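Local coordinates for shikimate dehydrogenase-like protein HI_0607 (Haemophilus influenzae, PDB 1NPY) that catalyses in vitro the NADP(+)-dependent oxidation of shikimate to 3-dehydroshikimate, though so weakly that shikimate may not be its biological substrate, at residues M10-R15 with F40-I45; G56-A61 with Y250-P255; E76-A81 with R98-D103; V122-S127 with V180-I185. All blocks are in the same frame, centred on the assembly; numbering follows the deposited sequence.

Contact 1: residues M10-R15 with F40-I45; sequences MSLSGR and FTTQDI
Phe-40 N donates to Ser-11 O over 2.8 Å, and Thr-41 OG1 donates to Ser-13 O, two residues farther along, at 2.8 Å. The two bonds join the C-terminal ends of strands 7-12 and 35-40, parallel neighbours at one margin of the mixed sheet in the shikimate dehydrogenase substrate-binding domain. Between them Ser-13 N makes only a weak bond to Phe-40 O; past the strand ends the next strong link is the threonine hydroxyl. Thr-41 OG1 is placed for this by its first torsion (chi1 -169°), which sets it opposite the backbone N. A water bridges the two segments here: it donates to Phe-40 O at 2.8 Å and is hydrogen-bonded to Ser-11 OG and Ser-13 OG, tying both serine hydroxyls to the neighbouring strand.

On the face carrying Leu-12 and Phe-40 the contact turns apolar. Met-10 runs across the phenylalanine side chain at about a right angle in a Met-aromatic contact, SD standing 4.7 Å from the centroid of the Phe-40 ring and obliquely to it, while the bend at chi3 (-86°) brings CE against the ring. Leu-12 spreads its two methyls between different partners: CD2 rests between Phe-40 CB and Thr-42 CG2, and CD1 meets Ile-45 CD1 (4.1 Å) at the start of helix 45-55, whose Ala-48 and Ile-49 also cover this leucine. Just before that helix, Thr-42 forms an ST turn, its OG1 accepting from Asp-44 N at 2.9 Å.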
loop_
_atom_site.group_PDB
_atom_site.type_symbol
_atom_site.label_atom_id
_atom_site.label_comp_id
_atom_site.label_asym_id
_atom_site.label_seq_id
_atom_site.Cartn_x
_atom_site.Cartn_y
_atom_site.Cartn_z
ATOM N N MET A 10 17.061 2.742 -0.947
ATOM C CA MET A 10 16.623 3.589 -2.056
ATOM C C MET A 10 15.248 3.236 -2.594
ATOM O O MET A 10 14.596 2.294 -2.129
ATOM C CB MET A 10 17.650 3.451 -3.181
ATOM C CG MET A 10 17.776 2.084 -3.836
ATOM S SD MET A 10 18.918 2.100 -5.214
ATOM C CE MET A 10 17.795 2.621 -6.491
ATOM N N SER A 11 14.792 4.029 -3.563
ATOM C CA SER A 11 13.576 3.676 -4.284
ATOM C C SER A 11 13.810 3.931 -5.787
ATOM O O SER A 11 14.693 4.703 -6.165
ATOM C CB SER A 11 12.379 4.488 -3.817
ATOM O OG SER A 11 12.493 5.866 -4.103
ATOM N N LEU A 12 13.008 3.253 -6.595
ATOM C CA LEU A 12 12.992 3.440 -8.043
ATOM C C LEU A 12 11.557 3.678 -8.472
ATOM O O LEU A 12 10.693 2.862 -8.185
ATOM C CB LEU A 12 13.523 2.200 -8.768
ATOM C CG LEU A 12 15.023 1.974 -8.786
ATOM C CD1 LEU A 12 15.282 0.570 -9.278
ATOM C CD2 LEU A 12 15.777 2.985 -9.672
ATOM N N SER A 13 11.305 4.769 -9.199
ATOM C CA SER A 13 9.969 5.096 -9.684
ATOM C C SER A 13 10.123 5.956 -10.928
ATOM O O SER A 13 11.133 6.637 -11.098
ATOM C CB SER A 13 9.157 6.003 -8.754
ATOM O OG SER A 13 9.639 6.032 -7.438
ATOM N N GLY A 14 9.064 5.996 -11.728
ATOM C CA GLY A 14 9.053 6.843 -12.908
ATOM C C GLY A 14 8.922 8.304 -12.520
ATOM O O GLY A 14 9.424 9.190 -13.240
ATOM N N ARG A 15 8.291 8.550 -11.370
ATOM C CA ARG A 15 8.087 9.898 -10.847
ATOM C C ARG A 15 8.378 9.901 -9.350
ATOM O O ARG A 15 7.474 9.729 -8.526
ATOM C CB ARG A 15 6.659 10.404 -11.116
ATOM C CG ARG A 15 6.393 10.736 -12.587
ATOM C CD ARG A 15 7.457 11.576 -13.301
ATOM N NE ARG A 15 7.433 12.994 -12.953
ATOM C CZ ARG A 15 6.482 13.847 -13.315
ATOM N NH1 ARG A 15 5.431 13.446 -14.022
ATOM N NH2 ARG A 15 6.578 15.118 -12.941
ATOM N N PHE A 40 15.574 7.383 -6.567
ATOM C CA PHE A 40 16.193 7.391 -7.885
ATOM C C PHE A 40 15.136 7.138 -8.946
ATOM O O PHE A 40 14.004 6.745 -8.666
ATOM C CB PHE A 40 17.268 6.307 -7.997
ATOM C CG PHE A 40 18.497 6.501 -7.148
ATOM C CD1 PHE A 40 19.700 6.899 -7.706
ATOM C CD2 PHE A 40 18.504 6.136 -5.816
ATOM C CE1 PHE A 40 20.847 7.007 -6.942
ATOM C CE2 PHE A 40 19.652 6.233 -5.051
ATOM C CZ PHE A 40 20.839 6.664 -5.614
ATOM N N THR A 41 15.475 7.387 -10.204
ATOM C CA THR A 41 14.668 6.961 -11.333
ATOM C C THR A 41 15.588 6.272 -12.331
ATOM O O THR A 41 16.807 6.224 -12.169
ATOM C CB THR A 41 13.917 8.124 -11.988
ATOM O OG1 THR A 41 12.943 7.634 -12.931
ATOM C CG2 THR A 41 14.918 9.002 -12.741
ATOM N N THR A 42 14.966 5.667 -13.332
ATOM C CA THR A 42 15.686 4.948 -14.370
ATOM C C THR A 42 14.778 4.760 -15.564
ATOM O O THR A 42 13.549 4.865 -15.449
ATOM C CB THR A 42 16.148 3.552 -13.853
ATOM O OG1 THR A 42 16.957 2.866 -14.813
ATOM C CG2 THR A 42 14.964 2.620 -13.618
ATOM N N GLN A 43 15.430 4.577 -16.707
ATOM C CA GLN A 43 14.751 4.130 -17.920
ATOM C C GLN A 43 15.219 2.745 -18.336
ATOM O O GLN A 43 14.889 2.264 -19.426
ATOM C CB GLN A 43 14.955 5.137 -19.055
ATOM C CG GLN A 43 14.446 6.541 -18.772
ATOM C CD GLN A 43 14.540 7.374 -20.019
ATOM O OE1 GLN A 43 15.586 7.967 -20.290
ATOM N NE2 GLN A 43 13.489 7.349 -20.830
ATOM N N ASP A 44 15.914 2.046 -17.445
ATOM C CA ASP A 44 16.407 0.701 -17.719
ATOM C C ASP A 44 16.357 -0.163 -16.464
ATOM O O ASP A 44 17.394 -0.341 -15.806
ATOM C CB ASP A 44 17.855 0.827 -18.182
ATOM C CG ASP A 44 18.496 -0.471 -18.615
ATOM O OD1 ASP A 44 17.952 -1.597 -18.488
ATOM O OD2 ASP A 44 19.635 -0.427 -19.117
ATOM N N ILE A 45 15.172 -0.689 -16.159
ATOM C CA ILE A 45 14.934 -1.460 -14.937
ATOM C C ILE A 45 15.919 -2.619 -14.824
ATOM O O ILE A 45 16.396 -2.914 -13.709
ATOM C CB ILE A 45 13.441 -1.889 -14.812
ATOM C CG1 ILE A 45 13.075 -2.394 -13.409
ATOM C CG2 ILE A 45 13.123 -2.967 -15.815
ATOM C CD1 ILE A 45 13.455 -1.431 -12.296
HETATM O O HOH W 1 12.030 6.797 -6.628
#

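Contact 2: residues G56-A61 with Y250-P255; sequences GIRGCA and YTHQRP
Arg-58 NE donates to Tyr-250 O at 2.8 Å, lying in the carbonyl plane on a lone pair of the oxygen, and NH2 of the same guanidinium adds a weak bond to that oxygen. Beside this bonded carbonyl, the Tyr-250 ring lies on the backbone of strand 59-62: Gly-59 CA sits 3.5 Å above the ring plane, displaced toward the rim, as a CH-pi contact. The absence of a side chain on Gly-59 is what lets the ring come so close. The phenol oxygen reaches farther along the strand, to Cys-60 and Ala-61.

A water joins Arg-58 NH2, which donates to it at 2.9 Å, with His-252 NE2, at the point where the chain leaves helix 235-251. The bend at chi2 (53°) turns the arginine toward the helix end, and its NH1 is held by a salt bridge to Asp-93 and a hydrogen bond to Asn-92 O. Val-91 and Thr-89 of the adjacent strand touch Tyr-250 as well. Helix 235-251, from late in the chain, is thereby packed on the sheet of the substrate-binding domain. Because the C-terminal end of a helix is partially negative, a cationic guanidinium is probably favoured here, and Asp-93 would partly balance its charge.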
loop_
_atom_site.group_PDB
_atom_site.type_symbol
_atom_site.label_atom_id
_atom_site.label_comp_id
_atom_site.label_asym_id
_atom_site.label_seq_id
_atom_site.Cartn_x
_atom_site.Cartn_y
_atom_site.Cartn_z
ATOM N N GLY A 56 25.973 -3.469 -3.954
ATOM C CA GLY A 56 25.721 -3.795 -2.566
ATOM C C GLY A 56 24.745 -2.851 -1.888
ATOM O O GLY A 56 24.776 -2.706 -0.668
ATOM N N ILE A 57 23.809 -2.286 -2.639
ATOM C CA ILE A 57 22.747 -1.455 -2.081
ATOM C C ILE A 57 21.824 -2.389 -1.284
ATOM O O ILE A 57 21.459 -3.450 -1.752
ATOM C CB ILE A 57 22.049 -0.714 -3.253
ATOM C CG1 ILE A 57 23.037 0.321 -3.809
ATOM C CG2 ILE A 57 20.697 -0.188 -2.842
ATOM C CD1 ILE A 57 22.601 1.099 -5.027
ATOM N N ARG A 58 21.439 -2.016 -0.068
ATOM C CA ARG A 58 20.745 -2.908 0.841
ATOM C C ARG A 58 19.273 -3.128 0.556
ATOM O O ARG A 58 18.754 -4.234 0.687
ATOM C CB ARG A 58 20.863 -2.302 2.235
ATOM C CG ARG A 58 20.095 -2.998 3.329
ATOM C CD ARG A 58 20.339 -4.475 3.470
ATOM N NE ARG A 58 19.451 -5.046 4.470
ATOM C CZ ARG A 58 19.253 -6.333 4.684
ATOM N NH1 ARG A 58 19.849 -7.239 3.925
ATOM N NH2 ARG A 58 18.406 -6.734 5.633
ATOM N N GLY A 59 18.594 -2.061 0.147
ATOM C CA GLY A 59 17.143 -2.099 0.109
ATOM C C GLY A 59 16.659 -1.191 -1.005
ATOM O O GLY A 59 17.257 -0.153 -1.235
ATOM N N CYS A 60 15.633 -1.614 -1.734
ATOM C CA CYS A 60 15.071 -0.762 -2.792
ATOM C C CYS A 60 13.543 -0.866 -2.871
ATOM O O CYS A 60 12.990 -1.925 -3.198
ATOM C CB CYS A 60 15.724 -1.142 -4.134
ATOM S SG CYS A 60 15.204 -0.109 -5.545
ATOM N N ALA A 61 12.874 0.255 -2.662
ATOM C CA ALA A 61 11.442 0.341 -2.906
ATOM C C ALA A 61 11.220 0.437 -4.406
ATOM O O ALA A 61 12.047 0.977 -5.139
ATOM C CB ALA A 61 10.778 1.498 -2.171
ATOM N N TYR A 250 14.800 -3.709 5.917
ATOM C CA TYR A 250 16.156 -3.287 5.554
ATOM C C TYR A 250 17.100 -3.257 6.760
ATOM O O TYR A 250 18.271 -3.598 6.612
ATOM C CB TYR A 250 16.180 -1.902 4.927
ATOM C CG TYR A 250 15.276 -1.660 3.727
ATOM C CD1 TYR A 250 14.894 -2.670 2.859
ATOM C CD2 TYR A 250 14.827 -0.384 3.459
ATOM C CE1 TYR A 250 14.049 -2.404 1.785
ATOM C CE2 TYR A 250 13.971 -0.103 2.403
ATOM C CZ TYR A 250 13.617 -1.126 1.550
ATOM O OH TYR A 250 12.761 -0.843 0.515
ATOM N N THR A 251 16.615 -2.791 7.913
ATOM C CA THR A 251 17.483 -2.465 9.054
ATOM C C THR A 251 17.443 -3.484 10.201
ATOM O O THR A 251 18.240 -3.397 11.134
ATOM C CB THR A 251 17.072 -1.169 9.717
ATOM O OG1 THR A 251 15.753 -1.336 10.266
ATOM C CG2 THR A 251 17.003 -0.009 8.727
ATOM N N HIS A 252 16.424 -4.326 10.188
ATOM C CA HIS A 252 16.104 -5.251 11.281
ATOM C C HIS A 252 15.681 -4.587 12.585
ATOM O O HIS A 252 15.746 -5.186 13.661
ATOM C CB HIS A 252 17.248 -6.228 11.551
ATOM C CG HIS A 252 17.505 -7.135 10.392
ATOM N ND1 HIS A 252 18.744 -7.265 9.808
ATOM C CD2 HIS A 252 16.648 -7.870 9.647
ATOM C CE1 HIS A 252 18.651 -8.103 8.793
ATOM N NE2 HIS A 252 17.392 -8.480 8.668
ATOM N N GLN A 253 15.201 -3.356 12.494
ATOM C CA GLN A 253 14.589 -2.627 13.599
ATOM C C GLN A 253 13.220 -2.067 13.209
ATOM O O GLN A 253 13.084 -1.382 12.189
ATOM C CB GLN A 253 15.472 -1.465 14.053
ATOM C CG GLN A 253 16.729 -1.911 14.797
ATOM C CD GLN A 253 17.548 -0.763 15.371
ATOM O OE1 GLN A 253 16.987 0.110 16.045
ATOM N NE2 GLN A 253 18.871 -0.819 15.203
ATOM N N ARG A 254 12.243 -2.316 14.064
ATOM C CA ARG A 254 10.916 -1.712 13.976
ATOM C C ARG A 254 10.951 -0.466 14.851
ATOM O O ARG A 254 11.143 -0.557 16.076
ATOM C CB ARG A 254 9.856 -2.697 14.487
ATOM C CG ARG A 254 8.424 -2.193 14.420
ATOM C CD ARG A 254 7.403 -3.222 14.867
ATOM N NE ARG A 254 7.466 -4.476 14.104
ATOM C CZ ARG A 254 6.763 -5.588 14.329
ATOM N NH1 ARG A 254 5.918 -5.700 15.342
ATOM N NH2 ARG A 254 6.916 -6.654 13.551
ATOM N N PRO A 255 10.768 0.720 14.281
ATOM C CA PRO A 255 10.724 1.914 15.127
ATOM C C PRO A 255 9.476 1.877 15.988
ATOM O O PRO A 255 8.472 1.286 15.588
ATOM C CB PRO A 255 10.691 3.081 14.135
ATOM C CG PRO A 255 11.035 2.477 12.861
ATOM C CD PRO A 255 10.582 1.048 12.857
HETATM O O HOH W 2 17.729 -9.514 5.836
#

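Contact 3: residues E76-A81 with R98-D103; sequences EIHPSA and RAYNTD
Strand 76-77, the outermost on its side of the mixed sheet, pairs in parallel with strand 96-100, and both segments then turn into helices; the second, 102-113, carries Asp-103 in its first turn, an inferred substrate-binding residue, near the inferred catalytic Lys-67. The ladder is short: Ala-99 N donates to Glu-76 O and His-78 N to Ala-99 O, each at 2.8 Å.

Glu-76 and Arg-98 extend side by side on one face of the strand pair. Arg-98 NE bridges to Glu-76 OE1 at 3.0 Å on the syn side, while His-78 NE2 donates to the same oxygen at 2.6 Å from the anti side, the two donors approaching from opposite faces of the carboxylate plane. Beyond this bridge, Arg-98 NH1 pairs with Asp-93. The His-78 ring runs alongside that of Tyr-100, their planes 31° apart, with Tyr-100 OH 3.8 Å above the imidazole plane, over its centre. On the other face Ile-77 CD1 packs on Ala-99 CB.

Where the strands end, Ser-80 OG accepts from Asn-101 N at 2.9 Å in a nearly straight bond (173°); the serine's chi1 of 54° swings OG toward that N-H. Asn-101, bonded through ND2 to Ser-86 O, caps helix 102-113 by accepting from Tyr-104 N. With two donors on one carboxylate oxygen, Glu-76 is probably stabilised as the anion, and Glu-76 and Asp-93 probably share in balancing the charge of Arg-98.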
loop_
_atom_site.group_PDB
_atom_site.type_symbol
_atom_site.label_atom_id
_atom_site.label_comp_id
_atom_site.label_asym_id
_atom_site.label_seq_id
_atom_site.Cartn_x
_atom_site.Cartn_y
_atom_site.Cartn_z
ATOM N N GLU A 76 14.279 -14.233 -5.405
ATOM C CA GLU A 76 13.285 -14.964 -4.631
ATOM C C GLU A 76 12.089 -14.080 -4.326
ATOM O O GLU A 76 12.238 -13.041 -3.688
ATOM C CB GLU A 76 13.937 -15.384 -3.325
ATOM C CG GLU A 76 13.113 -16.311 -2.452
ATOM C CD GLU A 76 13.892 -16.696 -1.212
ATOM O OE1 GLU A 76 13.945 -15.893 -0.264
ATOM O OE2 GLU A 76 14.508 -17.784 -1.207
ATOM N N ILE A 77 10.930 -14.481 -4.828
ATOM C CA ILE A 77 9.703 -13.705 -4.657
ATOM C C ILE A 77 8.978 -14.303 -3.459
ATOM O O ILE A 77 8.553 -15.461 -3.473
ATOM C CB ILE A 77 8.808 -13.783 -5.911
ATOM C CG1 ILE A 77 9.586 -13.490 -7.194
ATOM C CG2 ILE A 77 7.618 -12.843 -5.783
ATOM C CD1 ILE A 77 10.037 -12.085 -7.363
ATOM N N HIS A 78 8.896 -13.515 -2.392
ATOM C CA HIS A 78 8.193 -13.924 -1.187
ATOM C C HIS A 78 6.677 -13.883 -1.309
ATOM O O HIS A 78 6.150 -13.260 -2.225
ATOM C CB HIS A 78 8.743 -13.112 -0.017
ATOM C CG HIS A 78 9.986 -13.721 0.542
ATOM N ND1 HIS A 78 10.027 -14.310 1.784
ATOM C CD2 HIS A 78 11.208 -13.911 -0.010
ATOM C CE1 HIS A 78 11.226 -14.821 1.987
ATOM N NE2 HIS A 78 11.957 -14.604 0.910
ATOM N N PRO A 79 5.967 -14.562 -0.417
ATOM C CA PRO A 79 4.516 -14.746 -0.562
ATOM C C PRO A 79 3.702 -13.467 -0.671
ATOM O O PRO A 79 2.713 -13.491 -1.411
ATOM C CB PRO A 79 4.127 -15.526 0.698
ATOM C CG PRO A 79 5.380 -16.258 1.069
ATOM C CD PRO A 79 6.513 -15.324 0.724
ATOM N N SER A 80 4.127 -12.405 0.009
ATOM C CA SER A 80 3.412 -11.136 -0.151
ATOM C C SER A 80 3.390 -10.637 -1.595
ATOM O O SER A 80 2.381 -10.105 -2.066
ATOM C CB SER A 80 4.005 -10.051 0.748
ATOM O OG SER A 80 5.389 -9.838 0.601
ATOM N N ALA A 81 4.519 -10.764 -2.286
ATOM C CA ALA A 81 4.609 -10.346 -3.681
ATOM C C ALA A 81 3.976 -11.399 -4.588
ATOM O O ALA A 81 3.344 -11.049 -5.576
ATOM C CB ALA A 81 6.064 -10.068 -4.083
ATOM N N ARG A 98 15.675 -10.548 -2.489
ATOM C CA ARG A 98 14.400 -11.077 -2.036
ATOM C C ARG A 98 13.347 -9.972 -2.189
ATOM O O ARG A 98 13.623 -8.789 -1.950
ATOM C CB ARG A 98 14.460 -11.539 -0.581
ATOM C CG ARG A 98 15.502 -12.603 -0.254
ATOM C CD ARG A 98 15.334 -13.187 1.147
ATOM N NE ARG A 98 16.012 -14.480 1.308
ATOM C CZ ARG A 98 17.232 -14.666 1.796
ATOM N NH1 ARG A 98 17.965 -13.643 2.185
ATOM N NH2 ARG A 98 17.738 -15.892 1.922
ATOM N N ALA A 99 12.192 -10.373 -2.700
ATOM C CA ALA A 99 11.133 -9.457 -3.119
ATOM C C ALA A 99 9.914 -9.639 -2.228
ATOM O O ALA A 99 9.484 -10.772 -2.037
ATOM C CB ALA A 99 10.733 -9.756 -4.555
ATOM N N TYR A 100 9.305 -8.522 -1.825
ATOM C CA TYR A 100 8.115 -8.475 -0.978
ATOM C C TYR A 100 7.122 -7.441 -1.508
ATOM O O TYR A 100 7.422 -6.637 -2.384
ATOM C CB TYR A 100 8.487 -8.035 0.447
ATOM C CG TYR A 100 9.530 -8.907 1.106
ATOM C CD1 TYR A 100 9.176 -9.953 1.955
ATOM C CD2 TYR A 100 10.881 -8.700 0.854
ATOM C CE1 TYR A 100 10.167 -10.755 2.523
ATOM C CE2 TYR A 100 11.872 -9.479 1.445
ATOM C CZ TYR A 100 11.505 -10.498 2.284
ATOM O OH TYR A 100 12.489 -11.295 2.839
ATOM N N ASN A 101 5.898 -7.525 -1.002
ATOM C CA ASN A 101 4.938 -6.463 -1.249
ATOM C C ASN A 101 4.372 -5.974 0.076
ATOM O O ASN A 101 3.459 -6.577 0.623
ATOM C CB ASN A 101 3.863 -6.840 -2.254
ATOM C CG ASN A 101 3.095 -5.619 -2.699
ATOM O OD1 ASN A 101 2.548 -4.934 -1.852
ATOM N ND2 ASN A 101 3.148 -5.287 -3.985
ATOM N N THR A 102 4.891 -4.845 0.546
ATOM C CA THR A 102 4.465 -4.292 1.824
ATOM C C THR A 102 3.136 -3.549 1.777
ATOM O O THR A 102 2.557 -3.296 2.829
ATOM C CB THR A 102 5.513 -3.409 2.497
ATOM O OG1 THR A 102 5.849 -2.302 1.658
ATOM C CG2 THR A 102 6.783 -4.153 2.807
ATOM N N ASP A 103 2.614 -3.229 0.599
ATOM C CA ASP A 103 1.230 -2.791 0.545
ATOM C C ASP A 103 0.281 -3.916 0.977
ATOM O O ASP A 103 -0.607 -3.695 1.800
ATOM C CB ASP A 103 0.873 -2.339 -0.858
ATOM C CG ASP A 103 1.453 -0.987 -1.195
ATOM O OD1 ASP A 103 1.604 -0.096 -0.318
ATOM O OD2 ASP A 103 1.695 -0.738 -2.391
#

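Contact 4: residues V122-S127 with V180-I185; sequences VIVHGS and VNVTSI
The imidazole of His-125 presents one face to Thr-183, whose CG2 lies 3.7 Å above the ring plane and offset toward its rim, a CH-pi contact. Ile-185 comes at the ring about at right angles, with CD1 3.8 Å from His-125 CE1. Tyr-149 stacks on the histidine as well, and ND1 donates to Ala-197 O, which fixes the ring's rotation. With CG anti to the backbone N (chi1 -170°), the ring reaches Thr-183 and Ile-185 in the loop after strand 178-181.

Strands 122-125 and 178-181, which carry these residues or lead into them, are parallel neighbours at the centre of the six-stranded sheet of a Rossmann-type dinucleotide-binding domain. Val-180 N to Ile-123 O, His-125 N to Val-180 O and Val-182 N to His-125 O form their ladder, the last at 2.9 Å. On the face carrying Val-124 and Val-180, Val-124 CG1 meets Val-182 CG2 at 3.6 Å, and helix 131-140 covers all three valines through Val-134. Gly-126 opens the glycine-rich turn, which by similarity binds NADP(+), as does Ser-184; Val-182 CG2 presses to 3.5 Å from Gly-126 CA. Asn-181 OD1 shapes the facing loop, taking Thr-183 OG1 on a lone pair at 2.6 Å and Thr-183 N from above its carbonyl plane in an Asx turn.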
loop_
_atom_site.group_PDB
_atom_site.type_symbol
_atom_site.label_atom_id
_atom_site.label_comp_id
_atom_site.label_asym_id
_atom_site.label_seq_id
_atom_site.Cartn_x
_atom_site.Cartn_y
_atom_site.Cartn_z
ATOM N N VAL A 122 -18.069 -7.396 2.602
ATOM C CA VAL A 122 -17.162 -6.352 2.112
ATOM C C VAL A 122 -17.531 -5.953 0.680
ATOM O O VAL A 122 -17.832 -6.807 -0.138
ATOM C CB VAL A 122 -15.708 -6.863 2.092
ATOM C CG1 VAL A 122 -14.739 -5.755 1.672
ATOM C CG2 VAL A 122 -15.349 -7.383 3.482
ATOM N N ILE A 123 -17.500 -4.657 0.365
ATOM C CA ILE A 123 -17.501 -4.186 -1.016
ATOM C C ILE A 123 -16.281 -3.323 -1.264
ATOM O O ILE A 123 -16.024 -2.384 -0.511
ATOM C CB ILE A 123 -18.797 -3.418 -1.373
ATOM C CG1 ILE A 123 -20.008 -4.345 -1.277
ATOM C CG2 ILE A 123 -18.676 -2.784 -2.764
ATOM C CD1 ILE A 123 -21.298 -3.601 -1.671
ATOM N N VAL A 124 -15.498 -3.694 -2.273
ATOM C CA VAL A 124 -14.368 -2.917 -2.758
ATOM C C VAL A 124 -14.783 -2.136 -4.010
ATOM O O VAL A 124 -15.232 -2.729 -4.991
ATOM C CB VAL A 124 -13.163 -3.824 -3.094
ATOM C CG1 VAL A 124 -12.037 -3.011 -3.681
ATOM C CG2 VAL A 124 -12.656 -4.583 -1.861
ATOM N N HIS A 125 -14.704 -0.808 -3.961
ATOM C CA HIS A 125 -14.946 0.036 -5.117
ATOM C C HIS A 125 -13.603 0.304 -5.781
ATOM O O HIS A 125 -12.749 1.009 -5.254
ATOM C CB HIS A 125 -15.627 1.339 -4.689
ATOM C CG HIS A 125 -16.134 2.180 -5.818
ATOM N ND1 HIS A 125 -16.776 3.383 -5.607
ATOM C CD2 HIS A 125 -16.186 1.959 -7.152
ATOM C CE1 HIS A 125 -17.168 3.884 -6.766
ATOM N NE2 HIS A 125 -16.812 3.042 -7.723
ATOM N N GLY A 126 -13.432 -0.258 -6.971
ATOM C CA GLY A 126 -12.264 -0.022 -7.797
ATOM C C GLY A 126 -11.632 -1.326 -8.248
ATOM O O GLY A 126 -11.900 -2.382 -7.688
ATOM N N SER A 127 -10.822 -1.254 -9.299
ATOM C CA SER A 127 -10.225 -2.453 -9.882
ATOM C C SER A 127 -8.750 -2.257 -10.165
ATOM O O SER A 127 -8.128 -3.147 -10.737
ATOM C CB SER A 127 -10.966 -2.894 -11.149
ATOM O OG SER A 127 -10.823 -1.924 -12.176
ATOM N N VAL A 180 -14.705 -0.344 1.098
ATOM C CA VAL A 180 -13.318 0.003 0.823
ATOM C C VAL A 180 -13.250 0.760 -0.497
ATOM O O VAL A 180 -13.714 0.279 -1.534
ATOM C CB VAL A 180 -12.384 -1.235 0.720
ATOM C CG1 VAL A 180 -10.942 -0.819 0.697
ATOM C CG2 VAL A 180 -12.648 -2.255 1.801
ATOM N N ASN A 181 -12.615 1.927 -0.478
ATOM C CA ASN A 181 -12.410 2.685 -1.699
ATOM C C ASN A 181 -10.961 2.505 -2.162
ATOM O O ASN A 181 -10.018 2.806 -1.407
ATOM C CB ASN A 181 -12.655 4.180 -1.515
ATOM C CG ASN A 181 -12.332 4.955 -2.787
ATOM O OD1 ASN A 181 -12.834 4.604 -3.850
ATOM N ND2 ASN A 181 -11.515 5.982 -2.692
ATOM N N VAL A 182 -10.827 2.007 -3.390
ATOM C CA VAL A 182 -9.553 1.904 -4.086
ATOM C C VAL A 182 -9.585 2.612 -5.453
ATOM O O VAL A 182 -8.787 2.333 -6.354
ATOM C CB VAL A 182 -9.070 0.446 -4.260
ATOM C CG1 VAL A 182 -8.812 -0.194 -2.914
ATOM C CG2 VAL A 182 -10.017 -0.419 -5.105
ATOM N N THR A 183 -10.491 3.567 -5.593
ATOM C CA THR A 183 -10.533 4.430 -6.776
ATOM C C THR A 183 -9.778 5.722 -6.491
ATOM O O THR A 183 -9.393 5.999 -5.345
ATOM C CB THR A 183 -11.975 4.847 -7.175
ATOM O OG1 THR A 183 -12.563 5.672 -6.158
ATOM C CG2 THR A 183 -12.965 3.706 -7.369
ATOM N N SER A 184 -9.615 6.552 -7.523
ATOM C CA SER A 184 -9.171 7.931 -7.353
ATOM C C SER A 184 -10.215 8.917 -6.808
ATOM O O SER A 184 -9.930 10.114 -6.704
ATOM C CB SER A 184 -8.646 8.448 -8.691
ATOM O OG SER A 184 -9.704 8.339 -9.622
ATOM N N ILE A 185 -11.428 8.461 -6.519
ATOM C CA ILE A 185 -12.458 9.334 -5.962
ATOM C C ILE A 185 -11.947 9.875 -4.625
ATOM O O ILE A 185 -11.502 9.095 -3.789
ATOM C CB ILE A 185 -13.814 8.600 -5.803
ATOM C CG1 ILE A 185 -14.471 8.287 -7.153
ATOM C CG2 ILE A 185 -14.759 9.458 -4.989
ATOM C CD1 ILE A 185 -15.588 7.285 -7.081
HETATM O O HOH W 3 -9.206 1.588 -9.047
#

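Contacts 1, 2 and 3 all reach the mixed sheet of the substrate-binding domain, whereas contact 4 lies in the parallel nucleotide-binding sheet, its centre about 31 Å from that of contact 2. Contacts 1 and 2 are joined directly: strands 7-12 and 59-62 are neighbours, with Met-10 O 2.7 Å from Ala-61 N. Contacts 1 and 3 sit at the two opposite margins of the sheet and are partly buried; their ladders are short and supplemented by a water or a salt bridge. Contacts 2 and 4 are buried. Contact 2 packs a helix by one arginine and one aromatic face, while contact 4 relies on a central ladder and valines. Asp-93 receives arginines from both contacts 2 and 3.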